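Proteasome assembly chaperone family protein (Pyrococcus furiosus DSM 3638, PDB 3WZ2) is an archaeal homolog of the proteasome-assembly chaperones and probably works as a homo-oligomer on the proteasome or its subunits. Local coordinates at residues F22-P27 / G158-L163. Sequence-based numbering, arbitrary orientation.
Sequences FIEGYP and GMSGKL
Glu24 and Ser160 make the direct polar link between strand 22-24 and helix 158-163. Ser160 OG donates to Glu24 OE1 at 2.8 Å, on the syn side of the carboxylate. Glu24 OE2 takes the backbone N-H of Tyr26 at 2.7 Å. That bond is nearly straight, 167°, and reaches the oxygen on its anti side, somewhat out of the carboxylate plane. Glu24 OE1 has a second partner, Ser115 OG of strand 112-120, so the buried carboxylate is gripped at both oxygens and its rotation is fixed. These donors would probably stabilise a negative charge there. Glu24 CG lies anti to the backbone N (chi1 168°), and a bend at chi2 then brings the carboxylate to the Tyr26 N-H. A water donates to both Tyr26 O, at 3.0 Å, and Ser160 OG, forming a second bridge.

Van der Waals contacts lie around this polar group. Met159 CG packs against the carboxylate carbon Glu24 CD at 3.6 Å. The Met159 chain bends at chi2 and chi3, which brings CE to 3.6 Å from Tyr26 CE2. Its SD sits above the face of the Tyr26 ring, 5.2 Å from the centroid, in a rather distant Met-aromatic contact. Leu163 CD2 lies against Glu24 CB at 3.7 Å and more loosely against Phe22 CE2. Helix 91-107 adds further cover: Ile97 and Ala98 touch Met159, and Ile101 and Leu105 touch Phe22.

On the helix, Gly161 O accepts a hydrogen bond from Ser61 OG of the second subunit, so this helix also takes part in the subunit interface. The contact joins a central strand, and the residues that follow it, to a helix packed on the mixed sheet, within the alpha/beta fold of the PAC2 family.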
loop_
_atom_site.group_PDB
_atom_site.type_symbol
_atom_site.label_atom_id
_atom_site.label_comp_id
_atom_site.label_asym_id
_atom_site.label_seq_id
_atom_site.Cartn_x
_atom_site.Cartn_y
_atom_site.Cartn_z
ATOM N N PHE B 22 -11.303 -0.159 33.961
ATOM C CA PHE B 22 -10.354 -0.456 32.893
ATOM C C PHE B 22 -9.311 0.614 32.859
ATOM O O PHE B 22 -9.643 1.798 32.723
ATOM C CB PHE B 22 -11.072 -0.476 31.556
ATOM C CG PHE B 22 -10.198 -0.858 30.403
ATOM C CD1 PHE B 22 -10.101 -2.168 30.013
ATOM C CD2 PHE B 22 -9.524 0.094 29.679
ATOM C CE1 PHE B 22 -9.319 -2.531 28.926
ATOM C CE2 PHE B 22 -8.747 -0.255 28.589
ATOM C CZ PHE B 22 -8.648 -1.568 28.211
ATOM N N ILE B 23 -8.059 0.208 32.982
ATOM C CA ILE B 23 -6.955 1.146 33.013
ATOM C C ILE B 23 -6.048 0.897 31.836
ATOM O O ILE B 23 -5.596 -0.228 31.643
ATOM C CB ILE B 23 -6.153 0.955 34.291
ATOM C CG1 ILE B 23 -7.053 1.243 35.488
ATOM C CG2 ILE B 23 -4.942 1.866 34.298
ATOM C CD1 ILE B 23 -6.491 0.702 36.778
ATOM N N GLU B 24 -5.765 1.932 31.051
ATOM C CA GLU B 24 -4.989 1.749 29.835
ATOM C C GLU B 24 -3.673 2.519 29.950
ATOM O O GLU B 24 -3.685 3.687 30.290
ATOM C CB GLU B 24 -5.796 2.274 28.633
ATOM C CG GLU B 24 -5.003 2.410 27.355
ATOM C CD GLU B 24 -4.314 3.767 27.179
ATOM O OE1 GLU B 24 -4.976 4.829 27.276
ATOM O OE2 GLU B 24 -3.130 3.779 26.826
ATOM N N GLY B 25 -2.555 1.866 29.663
ATOM C CA GLY B 25 -1.246 2.505 29.718
ATOM C C GLY B 25 -0.366 2.119 28.541
ATOM O O GLY B 25 0.748 1.638 28.733
ATOM N N TYR B 26 -0.843 2.366 27.327
ATOM C CA TYR B 26 -0.078 2.034 26.123
ATOM C C TYR B 26 1.133 2.967 25.987
ATOM O O TYR B 26 1.152 4.044 26.573
ATOM C CB TYR B 26 -0.941 2.114 24.854
ATOM C CG TYR B 26 -1.740 0.844 24.512
ATOM C CD1 TYR B 26 -2.106 -0.049 25.498
ATOM C CD2 TYR B 26 -2.080 0.547 23.181
ATOM C CE1 TYR B 26 -2.800 -1.203 25.217
ATOM C CE2 TYR B 26 -2.793 -0.605 22.882
ATOM C CZ TYR B 26 -3.162 -1.477 23.897
ATOM O OH TYR B 26 -3.867 -2.631 23.660
ATOM N N PRO B 27 2.138 2.566 25.201
ATOM C CA PRO B 27 3.294 3.434 25.027
ATOM C C PRO B 27 2.965 4.792 24.477
ATOM O O PRO B 27 2.129 4.931 23.599
ATOM C CB PRO B 27 4.172 2.671 24.018
ATOM C CG PRO B 27 3.735 1.241 24.140
ATOM C CD PRO B 27 2.279 1.300 24.452
ATOM N N GLY B 158 -2.746 9.429 20.360
ATOM C CA GLY B 158 -2.630 8.019 20.617
ATOM C C GLY B 158 -3.844 7.413 21.285
ATOM O O GLY B 158 -4.940 8.021 21.343
ATOM N N MET B 159 -3.633 6.211 21.805
ATOM C CA MET B 159 -4.703 5.432 22.405
ATOM C C MET B 159 -5.444 6.239 23.465
ATOM O O MET B 159 -6.679 6.179 23.547
ATOM C CB MET B 159 -4.146 4.109 22.978
ATOM C CG MET B 159 -5.163 3.238 23.701
ATOM S SD MET B 159 -6.478 2.640 22.650
ATOM C CE MET B 159 -5.685 1.291 21.782
ATOM N N SER B 160 -4.685 6.939 24.319
ATOM C CA SER B 160 -5.288 7.600 25.475
ATOM C C SER B 160 -6.283 8.656 25.030
ATOM O O SER B 160 -7.400 8.721 25.527
ATOM C CB SER B 160 -4.210 8.213 26.369
ATOM O OG SER B 160 -3.512 7.141 26.996
ATOM N N GLY B 161 -5.893 9.460 24.043
ATOM C CA GLY B 161 -6.827 10.444 23.446
ATOM C C GLY B 161 -8.061 9.813 22.825
ATOM O O GLY B 161 -9.166 10.312 22.955
ATOM N N LYS B 162 -7.867 8.711 22.114
ATOM C CA LYS B 162 -8.961 8.082 21.393
ATOM C C LYS B 162 -9.950 7.472 22.348
ATOM O O LYS B 162 -11.132 7.643 22.197
ATOM C CB LYS B 162 -8.460 7.002 20.413
ATOM C CG LYS B 162 -9.539 6.536 19.422
ATOM C CD LYS B 162 -9.849 7.654 18.428
ATOM C CE LYS B 162 -11.123 7.470 17.642
ATOM N NZ LYS B 162 -10.995 6.388 16.652
ATOM N N LEU B 163 -9.440 6.774 23.346
ATOM C CA LEU B 163 -10.303 6.148 24.343
ATOM C C LEU B 163 -11.085 7.157 25.121
ATOM O O LEU B 163 -12.268 6.979 25.379
ATOM C CB LEU B 163 -9.483 5.367 25.351
ATOM C CG LEU B 163 -9.738 3.953 25.750
ATOM C CD1 LEU B 163 -10.446 3.239 24.638
ATOM C CD2 LEU B 163 -8.470 3.252 26.246
HETATM O O HOH W 1 -0.445 6.449 27.526
#